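Local structure of 5-oxopent-3-ene-1,2,5-tricarboxylate decarboxylase (Exiguobacterium antarcticum B7, 6IYM) at residues G125-I130 / V263-I268; F148-I153 / V185-F190. The protein belongs to the fumarylacetoacetate hydrolase family and binds a magnesium ion through acidic side chains of its mainly beta C-terminal domain. All coordinates share one frame; numbering follows the deposited sequence.

Contact 1 of 2, residues G125-I130 / V263-I268; sequences GELAII and VSIEGI. With MG (magnesium ion), chain C.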
ATOM      1  N   GLY A 125       7.191 -13.777 -12.690  1.00 33.98           N
ATOM      2  CA  GLY A 125       5.894 -14.474 -12.715  1.00 33.78           C
ATOM      3  C   GLY A 125       5.580 -15.029 -11.358  1.00 31.55           C
ATOM      4  O   GLY A 125       6.514 -15.579 -10.725  1.00 36.67           O
ATOM      5  N   GLU A 126       4.351 -14.855 -10.869  1.00 37.08           N
ATOM      6  CA  GLU A 126       4.050 -15.154  -9.429  1.00 35.73           C
ATOM      7  C   GLU A 126       2.611 -15.643  -9.210  1.00 34.43           C
ATOM      8  O   GLU A 126       1.665 -15.136  -9.875  1.00 36.19           O
ATOM      9  CB  GLU A 126       4.329 -13.917  -8.578  1.00 35.33           C
ATOM     10  CG  GLU A 126       5.764 -13.417  -8.634  1.00 39.50           C
ATOM     11  CD  GLU A 126       6.238 -12.502  -7.493  1.00 44.61           C
ATOM     12  OE1 GLU A 126       5.521 -12.400  -6.456  1.00 43.86           O
ATOM     13  OE2 GLU A 126       7.373 -11.942  -7.611  1.00 43.67           O
ATOM     14  N   LEU A 127       2.453 -16.595  -8.288  1.00 33.62           N
ATOM     15  CA  LEU A 127       1.135 -17.021  -7.764  1.00 35.63           C
ATOM     16  C   LEU A 127       0.658 -15.961  -6.774  1.00 38.67           C
ATOM     17  O   LEU A 127       1.424 -15.610  -5.869  1.00 40.46           O
ATOM     18  CB  LEU A 127       1.278 -18.374  -7.072  1.00 40.55           C
ATOM     19  CG  LEU A 127       0.039 -18.871  -6.330  1.00 38.29           C
ATOM     20  CD1 LEU A 127      -1.113 -19.079  -7.290  1.00 38.79           C
ATOM     21  CD2 LEU A 127       0.360 -20.161  -5.578  1.00 39.94           C
ATOM     22  N   ALA A 128      -0.550 -15.463  -6.968  1.00 36.73           N
ATOM     23  CA  ALA A 128      -1.175 -14.443  -6.115  1.00 37.61           C
ATOM     24  C   ALA A 128      -2.221 -15.118  -5.239  1.00 38.93           C
ATOM     25  O   ALA A 128      -3.088 -15.784  -5.806  1.00 42.03           O
ATOM     26  CB  ALA A 128      -1.824 -13.392  -6.963  1.00 39.06           C
ATOM     27  N   ILE A 129      -2.131 -14.946  -3.917  1.00 43.98           N
ATOM     28  CA  ILE A 129      -3.230 -15.288  -2.957  1.00 40.29           C
ATOM     29  C   ILE A 129      -4.248 -14.139  -2.897  1.00 38.29           C
ATOM     30  O   ILE A 129      -3.846 -12.986  -2.614  1.00 42.62           O
ATOM     31  CB  ILE A 129      -2.673 -15.565  -1.549  1.00 41.04           C
ATOM     32  CG1 ILE A 129      -1.565 -16.620  -1.556  1.00 41.74           C
ATOM     33  CG2 ILE A 129      -3.804 -15.926  -0.595  1.00 38.56           C
ATOM     34  CD1 ILE A 129      -0.746 -16.632  -0.269  1.00 43.85           C
ATOM     35  N   ILE A 130      -5.529 -14.454  -3.056  1.00 39.16           N
ATOM     36  CA  ILE A 130      -6.658 -13.497  -2.908  1.00 41.48           C
ATOM     37  C   ILE A 130      -7.369 -13.740  -1.568  1.00 39.89           C
ATOM     38  O   ILE A 130      -7.993 -14.779  -1.417  1.00 43.31           O
ATOM     39  CB  ILE A 130      -7.622 -13.645  -4.083  1.00 42.84           C
ATOM     40  CG1 ILE A 130      -6.891 -13.584  -5.427  1.00 45.61           C
ATOM     41  CG2 ILE A 130      -8.710 -12.596  -3.983  1.00 43.78           C
ATOM     42  CD1 ILE A 130      -6.366 -12.215  -5.756  1.00 48.23           C
ATOM     43  N   VAL A 263       3.149 -15.104 -18.671  1.00 34.44           N
ATOM     44  CA  VAL A 263       3.171 -15.846 -17.378  1.00 36.63           C
ATOM     45  C   VAL A 263       1.969 -16.798 -17.382  1.00 38.16           C
ATOM     46  O   VAL A 263       0.846 -16.393 -17.732  1.00 42.43           O
ATOM     47  CB  VAL A 263       3.118 -14.878 -16.177  1.00 38.96           C
ATOM     48  CG1 VAL A 263       3.216 -15.600 -14.838  1.00 41.52           C
ATOM     49  CG2 VAL A 263       4.168 -13.770 -16.268  1.00 36.67           C
ATOM     50  N   SER A 264       2.179 -18.041 -17.023  1.00 38.00           N
ATOM     51  CA  SER A 264       1.089 -19.027 -16.914  1.00 39.04           C
ATOM     52  C   SER A 264       1.262 -19.781 -15.605  1.00 38.66           C
ATOM     53  O   SER A 264       2.427 -19.943 -15.136  1.00 36.32           O
ATOM     54  CB  SER A 264       1.061 -19.953 -18.099  1.00 43.96           C
ATOM     55  OG  SER A 264       2.201 -20.782 -18.081  1.00 41.58           O
ATOM     56  N   ILE A 265       0.138 -20.201 -15.046  1.00 39.35           N
ATOM     57  CA  ILE A 265       0.073 -21.040 -13.822  1.00 40.80           C
ATOM     58  C   ILE A 265      -0.955 -22.111 -14.122  1.00 41.59           C
ATOM     59  O   ILE A 265      -2.068 -21.738 -14.507  1.00 39.49           O
ATOM     60  CB  ILE A 265      -0.310 -20.204 -12.595  1.00 43.76           C
ATOM     61  CG1 ILE A 265       0.671 -19.035 -12.423  1.00 42.78           C
ATOM     62  CG2 ILE A 265      -0.401 -21.115 -11.371  1.00 40.90           C
ATOM     63  CD1 ILE A 265       0.603 -18.338 -11.068  1.00 42.77           C
ATOM     64  N   GLU A 266      -0.575 -23.379 -14.031  1.00 44.87           N
ATOM     65  CA  GLU A 266      -1.470 -24.472 -14.459  1.00 46.97           C
ATOM     66  C   GLU A 266      -2.664 -24.444 -13.503  1.00 47.90           C
ATOM     67  O   GLU A 266      -2.460 -24.222 -12.313  1.00 43.99           O
ATOM     68  CB  GLU A 266      -0.698 -25.796 -14.603  1.00 58.21           C
ATOM     69  CG  GLU A 266      -0.487 -26.593 -13.337  1.00 61.94           C
ATOM     70  CD  GLU A 266       0.586 -27.676 -13.423  1.00 67.29           C
ATOM     71  OE1 GLU A 266       0.976 -28.083 -14.556  1.00 65.70           O
ATOM     72  OE2 GLU A 266       1.053 -28.109 -12.349  1.00 60.46           O
ATOM     73  N   GLY A 267      -3.876 -24.521 -14.058  1.00 48.68           N
ATOM     74  CA  GLY A 267      -5.144 -24.437 -13.313  1.00 47.58           C
ATOM     75  C   GLY A 267      -5.724 -23.045 -13.350  1.00 44.76           C
ATOM     76  O   GLY A 267      -6.911 -22.934 -13.096  1.00 51.53           O
ATOM     77  N   ILE A 268      -4.928 -22.005 -13.655  1.00 43.15           N
ATOM     78  CA  ILE A 268      -5.415 -20.593 -13.662  1.00 41.76           C
ATOM     79  C   ILE A 268      -5.478 -20.061 -15.100  1.00 42.63           C
ATOM     80  O   ILE A 268      -6.558 -19.574 -15.549  1.00 46.95           O
ATOM     81  CB  ILE A 268      -4.534 -19.727 -12.752  1.00 41.92           C
ATOM     82  CG1 ILE A 268      -4.257 -20.424 -11.413  1.00 40.18           C
ATOM     83  CG2 ILE A 268      -5.156 -18.350 -12.588  1.00 42.13           C
ATOM     84  CD1 ILE A 268      -3.865 -19.493 -10.303  1.00 44.20           C
TER
HETATM   85 MG    MG C 301       8.514 -10.562  -6.771  1.00 47.35          MG
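Val263, Ile265 and Ile268 pack against the strand that carries Glu126, and no hydrogen bond joins the two segments. The apolar contacts run along the strand. Val263 CG1 lies 3.6 Å from Gly125 CA, close against a backbone that has no side chain there. Further along, Ile265 CD1 meets backbone as well, 3.6 Å from Leu127 CA and equally near Glu126 O. Its CG1 is anti to the carbonyl carbon (chi1 -56°) and the chain is extended beyond it, which carries CD1 across to the strand. Leu127 and Ile268 cross at about a right angle, with their CD1 atoms 4.1 Å apart.

The Glu126 carboxylate turns the other way. The CB of Glu126 points away from 263-268, and OE2 binds magnesium at 2.0 Å. OE1 accepts a hydrogen bond from Gly240 N, so both carboxylate oxygens are held. Glu124 and Asp155 also bind the metal.

The strand axes approach to 7.2 Å at a crossing angle of -40°. This is face-to-face packing of two beta-sheets, here in the buried core of a fumarylacetoacetate hydrolase fold, directly behind its magnesium site.

Contact 2 of 2, residues F148-I153 / V185-F190; sequences FGYSII and VTEDAF. Unlike the reference sequence in segment 185-190: Ala189 (reference Ser).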
ATOM      1  N   PHE A 148      -9.984 -16.528  -0.514  1.00 41.02           N
ATOM      2  CA  PHE A 148     -11.057 -16.630  -1.531  1.00 42.46           C
ATOM      3  C   PHE A 148     -10.541 -17.488  -2.697  1.00 51.73           C
ATOM      4  O   PHE A 148     -11.323 -18.217  -3.325  1.00 42.95           O
ATOM      5  CB  PHE A 148     -11.455 -15.247  -2.034  1.00 38.58           C
ATOM      6  CG  PHE A 148     -12.565 -15.275  -3.042  1.00 44.54           C
ATOM      7  CD1 PHE A 148     -13.878 -15.483  -2.637  1.00 48.10           C
ATOM      8  CD2 PHE A 148     -12.296 -15.117  -4.396  1.00 49.81           C
ATOM      9  CE1 PHE A 148     -14.906 -15.510  -3.566  1.00 49.23           C
ATOM     10  CE2 PHE A 148     -13.328 -15.152  -5.323  1.00 51.83           C
ATOM     11  CZ  PHE A 148     -14.625 -15.355  -4.905  1.00 51.04           C
ATOM     12  N   GLY A 149      -9.258 -17.338  -3.049  1.00 53.91           N
ATOM     13  CA  GLY A 149      -8.710 -18.005  -4.242  1.00 50.48           C
ATOM     14  C   GLY A 149      -7.345 -17.484  -4.649  1.00 45.40           C
ATOM     15  O   GLY A 149      -6.629 -16.970  -3.787  1.00 49.09           O
ATOM     16  N   TYR A 150      -6.993 -17.687  -5.923  1.00 40.36           N
ATOM     17  CA  TYR A 150      -5.626 -17.480  -6.454  1.00 44.47           C
ATOM     18  C   TYR A 150      -5.700 -16.924  -7.877  1.00 38.84           C
ATOM     19  O   TYR A 150      -6.664 -17.223  -8.614  1.00 39.38           O
ATOM     20  CB  TYR A 150      -4.830 -18.782  -6.433  1.00 41.63           C
ATOM     21  CG  TYR A 150      -4.788 -19.529  -5.128  1.00 40.21           C
ATOM     22  CD1 TYR A 150      -5.754 -20.473  -4.811  1.00 42.48           C
ATOM     23  CD2 TYR A 150      -3.753 -19.333  -4.232  1.00 39.35           C
ATOM     24  CE1 TYR A 150      -5.704 -21.180  -3.618  1.00 41.67           C
ATOM     25  CE2 TYR A 150      -3.686 -20.036  -3.039  1.00 44.07           C
ATOM     26  CZ  TYR A 150      -4.667 -20.964  -2.731  1.00 42.15           C
ATOM     27  OH  TYR A 150      -4.583 -21.645  -1.552  1.00 41.60           O
ATOM     28  N   SER A 151      -4.686 -16.133  -8.234  1.00 38.39           N
ATOM     29  CA  SER A 151      -4.525 -15.510  -9.574  1.00 37.08           C
ATOM     30  C   SER A 151      -3.040 -15.372  -9.876  1.00 37.74           C
ATOM     31  O   SER A 151      -2.203 -15.956  -9.154  1.00 37.06           O
ATOM     32  CB  SER A 151      -5.265 -14.181  -9.611  1.00 42.68           C
ATOM     33  OG  SER A 151      -5.459 -13.719 -10.935  1.00 42.36           O
ATOM     34  N   ILE A 152      -2.719 -14.647 -10.936  1.00 42.09           N
ATOM     35  CA  ILE A 152      -1.321 -14.422 -11.373  1.00 38.47           C
ATOM     36  C   ILE A 152      -1.023 -12.943 -11.199  1.00 36.76           C
ATOM     37  O   ILE A 152      -1.901 -12.139 -11.453  1.00 38.09           O
ATOM     38  CB  ILE A 152      -1.105 -14.887 -12.819  1.00 42.62           C
ATOM     39  CG1 ILE A 152      -1.811 -16.220 -13.077  1.00 40.81           C
ATOM     40  CG2 ILE A 152       0.378 -14.933 -13.138  1.00 43.18           C
ATOM     41  CD1 ILE A 152      -1.707 -16.734 -14.504  1.00 43.05           C
ATOM     42  N   ILE A 153       0.177 -12.647 -10.729  1.00 36.37           N
ATOM     43  CA  ILE A 153       0.808 -11.309 -10.708  1.00 38.99           C
ATOM     44  C   ILE A 153       2.112 -11.421 -11.495  1.00 40.65           C
ATOM     45  O   ILE A 153       2.830 -12.394 -11.286  1.00 43.65           O
ATOM     46  CB  ILE A 153       1.050 -10.860  -9.257  1.00 41.38           C
ATOM     47  CG1 ILE A 153      -0.274 -10.515  -8.587  1.00 40.13           C
ATOM     48  CG2 ILE A 153       2.032  -9.710  -9.186  1.00 44.57           C
ATOM     49  CD1 ILE A 153      -0.798  -9.201  -9.009  1.00 41.96           C
ATOM     50  N   VAL A 185      -9.120 -18.412  -9.466  1.00 45.73           N
ATOM     51  CA  VAL A 185      -9.648 -19.786  -9.232  1.00 50.65           C
ATOM     52  C   VAL A 185      -9.935 -19.879  -7.734  1.00 47.17           C
ATOM     53  O   VAL A 185      -9.078 -19.442  -6.961  1.00 46.07           O
ATOM     54  CB  VAL A 185      -8.682 -20.892  -9.688  1.00 50.76           C
ATOM     55  CG1 VAL A 185      -8.391 -20.771 -11.171  1.00 58.09           C
ATOM     56  CG2 VAL A 185      -7.382 -20.876  -8.895  1.00 53.89           C
ATOM     57  N   THR A 186     -11.090 -20.430  -7.367  1.00 45.27           N
ATOM     58  CA  THR A 186     -11.614 -20.477  -5.973  1.00 50.84           C
ATOM     59  C   THR A 186     -10.732 -21.411  -5.152  1.00 46.22           C
ATOM     60  O   THR A 186     -10.108 -22.337  -5.733  1.00 51.71           O
ATOM     61  CB  THR A 186     -13.096 -20.880  -5.948  1.00 56.88           C
ATOM     62  OG1 THR A 186     -13.235 -22.118  -6.641  1.00 53.60           O
ATOM     63  CG2 THR A 186     -14.000 -19.868  -6.612  1.00 53.65           C
ATOM     64  N   GLU A 187     -10.643 -21.153  -3.855  1.00 46.11           N
ATOM     65  CA  GLU A 187      -9.732 -21.879  -2.930  1.00 50.58           C
ATOM     66  C   GLU A 187     -10.066 -23.368  -2.993  1.00 52.72           C
ATOM     67  O   GLU A 187      -9.132 -24.195  -2.911  1.00 58.43           O
ATOM     68  CB  GLU A 187      -9.882 -21.354  -1.505  1.00 49.64           C
ATOM     69  CG  GLU A 187      -8.930 -21.994  -0.510  1.00 54.11           C
ATOM     70  CD  GLU A 187      -9.418 -23.330   0.036  1.00 57.30           C
ATOM     71  OE1 GLU A 187     -10.634 -23.447   0.292  1.00 61.31           O
ATOM     72  OE2 GLU A 187      -8.583 -24.253   0.191  1.00 55.31           O
ATOM     73  N   ASP A 188     -11.359 -23.668  -3.134  1.00 56.11           N
ATOM     74  CA  ASP A 188     -11.928 -25.035  -3.086  1.00 60.15           C
ATOM     75  C   ASP A 188     -11.466 -25.823  -4.322  1.00 55.12           C
ATOM     76  O   ASP A 188     -11.263 -27.014  -4.172  1.00 56.17           O
ATOM     77  CB  ASP A 188     -13.453 -24.969  -2.939  1.00 68.24           C
ATOM     78  CG  ASP A 188     -13.974 -25.965  -1.915  1.00 79.65           C
ATOM     79  OD1 ASP A 188     -13.346 -26.075  -0.845  1.00 85.80           O
ATOM     80  OD2 ASP A 188     -14.976 -26.650  -2.211  1.00 95.58           O
ATOM     81  N   ALA A 189     -11.239 -25.153  -5.460  1.00 53.04           N
ATOM     82  CA  ALA A 189     -10.975 -25.732  -6.801  1.00 58.17           C
ATOM     83  C   ALA A 189      -9.481 -25.752  -7.133  1.00 60.30           C
ATOM     84  O   ALA A 189      -9.153 -26.007  -8.307  1.00 63.51           O
ATOM     85  CB  ALA A 189     -11.708 -24.936  -7.854  1.00 56.88           C
ATOM     86  N   PHE A 190      -8.600 -25.478  -6.176  1.00 60.49           N
ATOM     87  CA  PHE A 190      -7.172 -25.213  -6.482  1.00 55.66           C
ATOM     88  C   PHE A 190      -6.299 -25.562  -5.284  1.00 56.33           C
ATOM     89  O   PHE A 190      -6.532 -24.942  -4.243  1.00 53.10           O
ATOM     90  CB  PHE A 190      -6.994 -23.743  -6.858  1.00 52.00           C
ATOM     91  CG  PHE A 190      -5.655 -23.434  -7.465  1.00 47.84           C
ATOM     92  CD1 PHE A 190      -5.435 -23.623  -8.824  1.00 48.71           C
ATOM     93  CD2 PHE A 190      -4.597 -23.056  -6.667  1.00 46.06           C
ATOM     94  CE1 PHE A 190      -4.191 -23.351  -9.373  1.00 50.42           C
ATOM     95  CE2 PHE A 190      -3.351 -22.781  -7.214  1.00 53.04           C
ATOM     96  CZ  PHE A 190      -3.153 -22.922  -8.570  1.00 50.53           C
TER
HETATM   97  O   HOH W   1      -6.300 -23.800  -1.390  1.00 47.89           O
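Tyr150 and Val185 form an antiparallel hydrogen-bonded pair. Tyr150 N donates to Val185 O and Val185 N donates to Tyr150 O, both at 2.9 Å. Each donor lies in the plane of the carbonyl that receives it. The two side chains share one face of the sheet, where Tyr150 CB lies 4.1 Å from Val185 CG2.

On the same face Phe190 returns to meet Tyr150. Its CE2 sits over one face of the tyrosine ring, offset toward the rim. The nearest atoms are Tyr150 CD1 and Phe190 CD2, 3.4 Å apart. The ring planes meet at 41°, an oblique pairing. With chi1 at -168°, CG of Phe190 lies opposite the backbone N, which turns the ring toward Tyr150.

Gly149 and Thr186 form the neighbouring non-hydrogen-bonded pair, with CA atoms only 4.2 Å apart. Here strand 147-158 has a classic beta bulge, with Phe148 and Gly149 both facing Ile130 of the adjoining strand. Beyond it Glu187 N donates to Phe148 O at 3.1 Å, from above the carbonyl plane. Thr186 CA makes a CA-H...O contact with the same oxygen.

A water bridges the hydroxyl of Tyr150, the carboxylate of Glu187 and the backbone carbonyl of Phe190. It lies in the plane of the Tyr150 ring, 2.8 Å from both Tyr150 OH and Glu187 OE2 and 3.1 Å from Phe190 O, within hydrogen-bonding distance of all three. The Glu187 chain bends at chi2 (-83°), which helps bring its carboxylate to this water. The turn is held by Ala189 N bonding to Thr186 O. Further out, Leu127 touches Tyr150, Ile268 touches Phe190, and Thr186 OG1 is hydrogen-bonded to Met3 O.

Overall arrangement
The centres of contact 1 and contact 2 are about 8 Å apart. Along the chain the order is 125-130, 148-153, 185-190 and 263-268, so both segments of contact 2 fall between those of contact 1. Strands 121-131, 147-158 and 178-186 are successive neighbours in one mixed sheet. Contact 2 joins the last two edge to edge, whereas contact 1 packs the first against strand 260-265 of a second sheet. Ala128 N probably bonds to Ser151 O, linking the contacts within the first sheet. Val263 CG1 packs on Ile152 CG2 between the sheets. The two strands that supply the magnesium ligands, 121-131 and 147-158, thus both pack against strand 260-265.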